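Local coordinates for holo-[acyl-carrier-protein] synthase (Thermotoga maritima, PDB 5XUM), which is an enzyme of the 4'-phosphopantetheinyl transferase superfamily that forms an assembly of three copies of the chain, at residues Asp8-Glu13 and Gly44-Lys49; Phe88-Val93 and Lys111-Val116; Leu107-Gly112 and Glu138-Leu143. One frame throughout, in Å; residues are numbered along the deposited sequence.

Overall arrangement
Contact 1 is buried and lies on the opposite side of the chain's centre from the other two. It seats helix 38-56 on strand 2-11 mainly through apolar side chains, with Asp8 alongside and no hydrogen bond across. Contacts 2 and 3 are neighbours, their centres about 6 Å apart, and share Lys111 and Gly112. Both join the sheet of strands 2-11, 100-108 and 90-97 to the sheet that holds strands 114-117 and 137-140. Contact 2 is buried and mostly a matter of close polar packing. Contact 3 is only partly buried and carries hydrogen bonds and a salt bridge. Strand 100-108 pairs with strand 2-11 of contact 1 and with strand 90-97 of contact 2.

Contact 1: Asp8-Glu13 and Gly44-Lys49; sequences DVLEVE and GRFALK
Leu10 has its CG between the backbone N and the carbonyl carbon (chi1 51°), and this turn carries CD2 over to Phe46 and Ala47. Phe46 reaches back with CG anti to its own backbone N. The two side chains cross at about a right angle. Leu10 CD2 comes within 3.7 Å of Phe46 CD1. The same methyl, Leu10 CD2, lies 3.9 Å from Ala47 CB, so one branch of the leucine touches both helix residues.

These residues join strand 2-11 to helix 38-56. The helix runs roughly antiparallel to the strand: the axes of strand 8-11 and helix 44-49 approach to 7.7 Å, and their directions are 154° apart. Ala47 is the small residue at the closest backbone approach, where its CA is 5.4 Å from the CA of Asp8. Its side chain also touches Ala103 on the next strand of the sheet, so the helix packs on both strands.

Asp8 meets the helix with its aliphatic part and one oxygen. Asp8 CB lies 3.4 Å from Ala47 O. Asp8 OD1 lies 3.4 Å from Ala47 CA and also packs against the methyl of Ala47. The other oxygen, OD2, has polar partners outside the two segments. It forms a salt bridge with Lys54 and hydrogen bonds with Ser96 of the second subunit and a bound glycerol. Strand 2-11 therefore faces the helix on one side and reaches a subunit boundary as well.

No hydrogen bond links the two segments. Leucine, phenylalanine and alanine give the contact its apolar character, while chi1 of -161° lays the carboxylate of Asp8 alongside Ala47. This is consistent with a contact made by apolar and van der Waals packing, with the polar grip on Asp8 coming from Lys54 and the neighbouring chain.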
# COMPACT_ATOMS: atom_id res chain seq x y z
N ASP A 8 -4.01 10.23 6.41
CA ASP A 8 -4.50 11.39 7.15
C ASP A 8 -3.93 12.69 6.60
O ASP A 8 -2.75 12.78 6.30
CB ASP A 8 -4.19 11.29 8.65
CG ASP A 8 -5.07 12.21 9.49
OD1 ASP A 8 -4.52 13.04 10.25
OD2 ASP A 8 -6.31 12.10 9.39
N VAL A 9 -4.80 13.70 6.48
CA VAL A 9 -4.40 15.03 6.03
C VAL A 9 -4.79 16.08 7.08
O VAL A 9 -5.90 16.04 7.61
CB VAL A 9 -4.98 15.37 4.63
CG1 VAL A 9 -6.50 15.42 4.64
CG2 VAL A 9 -4.40 16.66 4.08
N LEU A 10 -3.87 16.98 7.40
CA LEU A 10 -4.18 18.09 8.31
C LEU A 10 -3.37 19.34 8.00
O LEU A 10 -2.21 19.27 7.60
CB LEU A 10 -4.02 17.67 9.79
CG LEU A 10 -2.75 16.99 10.30
CD1 LEU A 10 -1.64 18.00 10.53
CD2 LEU A 10 -3.05 16.24 11.59
N GLU A 11 -4.02 20.49 8.18
CA GLU A 11 -3.36 21.78 8.00
C GLU A 11 -2.47 22.05 9.21
O GLU A 11 -2.95 22.12 10.34
CB GLU A 11 -4.40 22.90 7.82
CG GLU A 11 -3.85 24.18 7.22
CD GLU A 11 -4.93 25.11 6.67
OE1 GLU A 11 -6.11 24.95 7.05
OE2 GLU A 11 -4.59 26.00 5.87
N VAL A 12 -1.16 22.17 8.96
CA VAL A 12 -0.16 22.34 10.01
C VAL A 12 -0.46 23.54 10.91
O VAL A 12 -0.44 23.42 12.14
CB VAL A 12 1.27 22.45 9.42
CG1 VAL A 12 2.28 22.88 10.49
CG2 VAL A 12 1.70 21.14 8.79
N GLU A 13 -0.77 24.68 10.28
CA GLU A 13 -0.99 25.95 10.99
C GLU A 13 -2.11 25.89 12.04
O GLU A 13 -2.05 26.59 13.05
CB GLU A 13 -1.27 27.08 10.00
CG GLU A 13 -1.01 28.48 10.54
CD GLU A 13 -1.52 29.58 9.63
OE1 GLU A 13 -0.71 30.46 9.25
OE2 GLU A 13 -2.72 29.57 9.29
N GLY A 44 2.77 16.39 12.20
CA GLY A 44 3.18 15.14 11.57
C GLY A 44 2.90 13.91 12.42
O GLY A 44 2.43 12.90 11.91
N ARG A 45 3.18 14.00 13.72
CA ARG A 45 2.94 12.90 14.65
C ARG A 45 1.45 12.65 14.88
O ARG A 45 1.03 11.51 15.03
CB ARG A 45 3.67 13.11 15.98
CG ARG A 45 4.97 12.33 16.12
CD ARG A 45 5.93 12.62 14.98
NE ARG A 45 7.07 11.71 14.96
CZ ARG A 45 7.97 11.65 13.98
NH1 ARG A 45 7.86 12.46 12.93
NH2 ARG A 45 8.97 10.79 14.05
N PHE A 46 0.66 13.73 14.90
CA PHE A 46 -0.79 13.61 14.99
C PHE A 46 -1.34 12.88 13.76
O PHE A 46 -2.16 11.97 13.89
CB PHE A 46 -1.45 14.98 15.12
CG PHE A 46 -2.84 14.93 15.70
CD1 PHE A 46 -3.94 14.70 14.88
CD2 PHE A 46 -3.05 15.10 17.06
CE1 PHE A 46 -5.22 14.64 15.41
CE2 PHE A 46 -4.33 15.05 17.60
CZ PHE A 46 -5.41 14.82 16.77
N ALA A 47 -0.86 13.28 12.58
CA ALA A 47 -1.28 12.68 11.32
C ALA A 47 -0.89 11.20 11.22
O ALA A 47 -1.69 10.38 10.78
CB ALA A 47 -0.71 13.46 10.14
N LEU A 48 0.33 10.87 11.65
CA LEU A 48 0.80 9.48 11.66
C LEU A 48 -0.02 8.58 12.58
O LEU A 48 -0.36 7.45 12.22
CB LEU A 48 2.29 9.40 12.01
CG LEU A 48 3.27 9.74 10.88
CD1 LEU A 48 4.64 10.10 11.44
CD2 LEU A 48 3.38 8.59 9.88
N LYS A 49 -0.34 9.09 13.77
CA LYS A 49 -1.15 8.36 14.76
C LYS A 49 -2.57 8.14 14.27
O LYS A 49 -3.12 7.05 14.43
CB LYS A 49 -1.15 9.09 16.11
CG LYS A 49 0.16 8.99 16.86
CD LYS A 49 0.24 10.06 17.94
CE LYS A 49 1.67 10.32 18.36
NZ LYS A 49 2.15 9.33 19.36

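Contact 2: Phe88-Val93 and Lys111-Val116; sequences FNYAHV and KGDIIV
Tyr90, the second residue of a classic beta bulge, meets Asp113; Asn89 and Tyr90 both face Glu108 of the neighbouring strand. The contact joins the start of strand 90-97 to the loop leading into strand 114-117, which belongs to a second sheet.

From Tyr90 CB, chi1 of -82° sets CG anti to the carbonyl carbon and sends the ring toward Asp113. Tyr90 CE2 is the first ring atom to touch, 3.7 Å from Asp113 CB, which lies at the ring edge and near its plane. Tyr90 CZ comes next, 3.9 Å from Asp113 OD2. At the tip, Tyr90 OH stands 3.1 Å from Asp113 CG. The carboxylate is turned 68° from the ring plane. Both its oxygens lie near OH, but the angles are too poor for a hydrogen bond. The carboxylate has long, weak ion pairs with Arg161 and Arg110. Arg110 also forms a cation-pi contact with the Tyr90 ring.

Asn89 works beside it. Its amide is held at both ends by the backbone of Arg110, OD1 accepting from Arg110 N and ND2 donating to Arg110 O. These two bonds fix the rotation of the amide. OD1 also lies in plane at the edge of the Tyr90 ring. Asn89 ND2 comes 2.9 Å from Gly112 O, but at a poor angle. Ile114 CD1 packs against the same nitrogen, 4.1 Å from Asn89 ND2.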
# COMPACT_ATOMS: atom_id res chain seq x y z
N PHE A 88 -0.00 -7.90 12.93
CA PHE A 88 0.84 -7.38 11.86
C PHE A 88 2.27 -7.29 12.38
O PHE A 88 2.49 -6.93 13.54
CB PHE A 88 0.34 -6.01 11.37
CG PHE A 88 0.29 -4.95 12.44
CD1 PHE A 88 -0.87 -4.76 13.20
CD2 PHE A 88 1.38 -4.13 12.68
CE1 PHE A 88 -0.92 -3.79 14.19
CE2 PHE A 88 1.34 -3.16 13.67
CZ PHE A 88 0.19 -2.99 14.42
N ASN A 89 3.24 -7.65 11.55
CA ASN A 89 4.64 -7.53 11.97
C ASN A 89 5.41 -6.47 11.19
O ASN A 89 6.57 -6.19 11.49
CB ASN A 89 5.36 -8.89 11.97
CG ASN A 89 5.31 -9.61 10.64
OD1 ASN A 89 4.55 -9.24 9.74
ND2 ASN A 89 6.11 -10.66 10.52
N TYR A 90 4.75 -5.87 10.20
CA TYR A 90 5.34 -4.77 9.45
C TYR A 90 4.41 -3.57 9.39
O TYR A 90 3.22 -3.69 9.11
CB TYR A 90 5.75 -5.22 8.04
CG TYR A 90 7.10 -5.91 8.02
CD1 TYR A 90 8.25 -5.21 7.68
CD2 TYR A 90 7.22 -7.25 8.38
CE1 TYR A 90 9.49 -5.83 7.67
CE2 TYR A 90 8.45 -7.88 8.37
CZ TYR A 90 9.58 -7.17 8.02
OH TYR A 90 10.80 -7.80 8.02
N ALA A 91 4.97 -2.40 9.69
CA ALA A 91 4.29 -1.14 9.51
C ALA A 91 5.12 -0.29 8.57
O ALA A 91 6.22 0.14 8.91
CB ALA A 91 4.09 -0.43 10.84
N HIS A 92 4.61 -0.10 7.36
CA HIS A 92 5.26 0.73 6.37
C HIS A 92 4.64 2.09 6.44
O HIS A 92 3.45 2.26 6.18
CB HIS A 92 5.12 0.11 4.99
CG HIS A 92 5.67 -1.29 4.90
ND1 HIS A 92 6.99 -1.55 4.81
CD2 HIS A 92 5.03 -2.53 4.91
CE1 HIS A 92 7.18 -2.89 4.75
NE2 HIS A 92 5.98 -3.48 4.81
N VAL A 93 5.45 3.08 6.83
CA VAL A 93 4.94 4.41 7.11
C VAL A 93 5.68 5.49 6.31
O VAL A 93 6.85 5.33 5.97
CB VAL A 93 4.93 4.75 8.63
CG1 VAL A 93 4.22 3.66 9.43
CG2 VAL A 93 6.34 4.96 9.17
N LYS A 111 4.87 -13.70 6.44
CA LYS A 111 5.24 -15.01 6.96
C LYS A 111 6.64 -14.89 7.56
O LYS A 111 7.56 -14.40 6.91
CB LYS A 111 5.21 -16.05 5.83
CG LYS A 111 5.71 -17.44 6.20
CD LYS A 111 5.83 -18.32 4.97
CE LYS A 111 6.59 -19.61 5.25
NZ LYS A 111 5.80 -20.59 6.05
N GLY A 112 6.78 -15.32 8.81
CA GLY A 112 8.07 -15.28 9.51
C GLY A 112 8.49 -13.88 9.90
O GLY A 112 7.66 -13.06 10.30
N ASP A 113 9.80 -13.62 9.76
CA ASP A 113 10.40 -12.32 10.09
C ASP A 113 10.25 -11.92 11.56
O ASP A 113 10.23 -10.73 11.90
CB ASP A 113 9.90 -11.20 9.16
CG ASP A 113 10.86 -10.92 8.01
OD1 ASP A 113 12.08 -10.79 8.26
OD2 ASP A 113 10.39 -10.81 6.86
N ILE A 114 10.13 -12.93 12.42
CA ILE A 114 10.11 -12.74 13.86
C ILE A 114 11.30 -13.52 14.42
O ILE A 114 11.37 -14.74 14.29
CB ILE A 114 8.77 -13.22 14.47
CG1 ILE A 114 7.62 -12.34 13.97
CG2 ILE A 114 8.83 -13.21 15.99
CD1 ILE A 114 6.29 -13.06 13.86
N ILE A 115 12.24 -12.80 15.02
CA ILE A 115 13.49 -13.39 15.50
C ILE A 115 13.47 -13.58 17.01
O ILE A 115 13.20 -12.63 17.76
CB ILE A 115 14.73 -12.56 15.07
CG1 ILE A 115 14.65 -12.13 13.59
CG2 ILE A 115 16.03 -13.31 15.37
CD1 ILE A 115 14.61 -13.26 12.58
N VAL A 116 13.74 -14.81 17.45
CA VAL A 116 13.70 -15.18 18.86
C VAL A 116 14.96 -15.97 19.23
O VAL A 116 15.37 -16.88 18.51
CB VAL A 116 12.45 -16.04 19.18
CG1 VAL A 116 12.48 -16.54 20.62
CG2 VAL A 116 11.17 -15.25 18.94

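Contact 3: Leu107-Gly112 and Glu138-Leu143; sequences LEKRKG and EIETSL
Gly112 and Glu140 bring the two backbones closest, with CA atoms 4.2 Å apart, where the end-to-end directions of the touching parts differ by 134°. The loop after strand 100-108 here meets segment 138-143, on strand 137-140. Thr141 OG1 accepts a hydrogen bond from Leu143 N, an ST turn.

Glu140 carries the contact. Its chain bends at chi2 (58°), which folds the carboxylate back toward the loop. Glu140 OE1 then accepts a nearly straight hydrogen bond from Gly112 N, 2.7 Å long. The donor comes from the anti side and somewhat out of the carboxylate plane.

Lys109 approaches Glu140 from the opposite direction. Lys109 NZ forms a salt bridge with Glu140 OE1 at 3.3 Å, weak as a hydrogen bond. A better bond runs from Lys109 NZ to Thr141 O, 3.1 Å long, with the donor tilted from the carbonyl plane. NZ also makes a weak hydrogen bond to Arg110 O in its own segment. The ammonium group thus lies among three oxygens, and Glu140 OE1 is shared between two donors. The nearby positive charge would probably stabilise the carboxylate.

The side chain of Arg110 leads away. Its NE forms a salt bridge with Glu108 OE1, and its NH2 bonds to Ile2 O of the third subunit. Glu138 OE1 accepts from Asp113 N. Gly112 CA makes a CA-H...O contact with Ile139 O at 3.4 Å.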
# COMPACT_ATOMS: atom_id res chain seq x y z
N LEU A 107 -0.17 -1.48 7.02
CA LEU A 107 0.13 -2.59 7.93
C LEU A 107 0.15 -3.91 7.17
O LEU A 107 -0.74 -4.20 6.37
CB LEU A 107 -0.87 -2.63 9.10
CG LEU A 107 -0.99 -1.36 9.96
CD1 LEU A 107 -2.05 -1.54 11.03
CD2 LEU A 107 0.33 -0.96 10.58
N GLU A 108 1.20 -4.69 7.41
CA GLU A 108 1.44 -5.92 6.66
C GLU A 108 1.75 -7.08 7.61
O GLU A 108 2.43 -6.90 8.63
CB GLU A 108 2.61 -5.72 5.69
CG GLU A 108 2.99 -6.93 4.84
CD GLU A 108 4.26 -6.73 4.03
OE1 GLU A 108 5.22 -6.11 4.53
OE2 GLU A 108 4.30 -7.21 2.88
N LYS A 109 1.22 -8.26 7.29
CA LYS A 109 1.62 -9.49 7.96
C LYS A 109 2.45 -10.32 6.99
O LYS A 109 1.93 -10.84 5.99
CB LYS A 109 0.40 -10.26 8.49
CG LYS A 109 0.68 -11.69 8.95
CD LYS A 109 1.70 -11.76 10.09
CE LYS A 109 2.02 -13.20 10.46
NZ LYS A 109 3.30 -13.29 11.21
N ARG A 110 3.74 -10.44 7.27
CA ARG A 110 4.62 -11.30 6.50
C ARG A 110 4.78 -12.63 7.22
O ARG A 110 4.82 -12.67 8.45
CB ARG A 110 6.00 -10.67 6.34
CG ARG A 110 6.08 -9.49 5.40
CD ARG A 110 7.54 -9.18 5.11
NE ARG A 110 7.74 -7.83 4.59
CZ ARG A 110 8.93 -7.25 4.45
NH1 ARG A 110 10.03 -7.91 4.81
NH2 ARG A 110 9.03 -6.02 3.97
N LYS A 111 4.87 -13.70 6.44
CA LYS A 111 5.24 -15.01 6.96
C LYS A 111 6.64 -14.89 7.56
O LYS A 111 7.56 -14.40 6.91
CB LYS A 111 5.21 -16.05 5.83
CG LYS A 111 5.71 -17.44 6.20
CD LYS A 111 5.83 -18.32 4.97
CE LYS A 111 6.59 -19.61 5.25
NZ LYS A 111 5.80 -20.59 6.05
N GLY A 112 6.78 -15.32 8.81
CA GLY A 112 8.07 -15.28 9.51
C GLY A 112 8.49 -13.88 9.90
O GLY A 112 7.66 -13.06 10.30
N GLU A 138 14.40 -17.76 13.48
CA GLU A 138 13.27 -17.15 12.80
C GLU A 138 12.05 -18.07 12.93
O GLU A 138 12.11 -19.24 12.55
CB GLU A 138 13.58 -16.88 11.32
CG GLU A 138 12.51 -16.04 10.62
CD GLU A 138 12.71 -15.92 9.11
OE1 GLU A 138 11.81 -15.38 8.44
OE2 GLU A 138 13.76 -16.36 8.59
N ILE A 139 10.97 -17.53 13.48
CA ILE A 139 9.74 -18.29 13.69
C ILE A 139 8.56 -17.65 12.97
O ILE A 139 8.58 -16.45 12.68
CB ILE A 139 9.41 -18.47 15.20
CG1 ILE A 139 9.18 -17.11 15.88
CG2 ILE A 139 10.49 -19.28 15.90
CD1 ILE A 139 8.42 -17.18 17.18
N GLU A 140 7.54 -18.45 12.68
CA GLU A 140 6.25 -17.93 12.25
C GLU A 140 5.28 -18.03 13.42
O GLU A 140 5.11 -19.10 14.01
CB GLU A 140 5.72 -18.68 11.02
CG GLU A 140 4.24 -18.48 10.71
CD GLU A 140 3.83 -17.03 10.48
OE1 GLU A 140 4.70 -16.15 10.32
OE2 GLU A 140 2.61 -16.76 10.47
N THR A 141 4.67 -16.90 13.76
CA THR A 141 3.63 -16.86 14.79
C THR A 141 2.64 -15.72 14.52
O THR A 141 3.00 -14.69 13.94
CB THR A 141 4.21 -16.76 16.22
OG1 THR A 141 3.14 -16.69 17.17
CG2 THR A 141 5.10 -15.53 16.39
N SER A 142 1.39 -15.93 14.94
CA SER A 142 0.36 -14.90 14.85
C SER A 142 0.13 -14.24 16.21
O SER A 142 -0.83 -13.49 16.39
CB SER A 142 -0.95 -15.50 14.33
OG SER A 142 -0.78 -15.99 13.01
N LEU A 143 1.01 -14.53 17.17
CA LEU A 143 0.93 -13.91 18.49
C LEU A 143 1.38 -12.45 18.42
O LEU A 143 2.42 -12.16 17.83
CB LEU A 143 1.77 -14.68 19.52
CG LEU A 143 1.29 -16.07 19.95
CD1 LEU A 143 2.32 -16.73 20.86
CD2 LEU A 143 -0.07 -16.01 20.63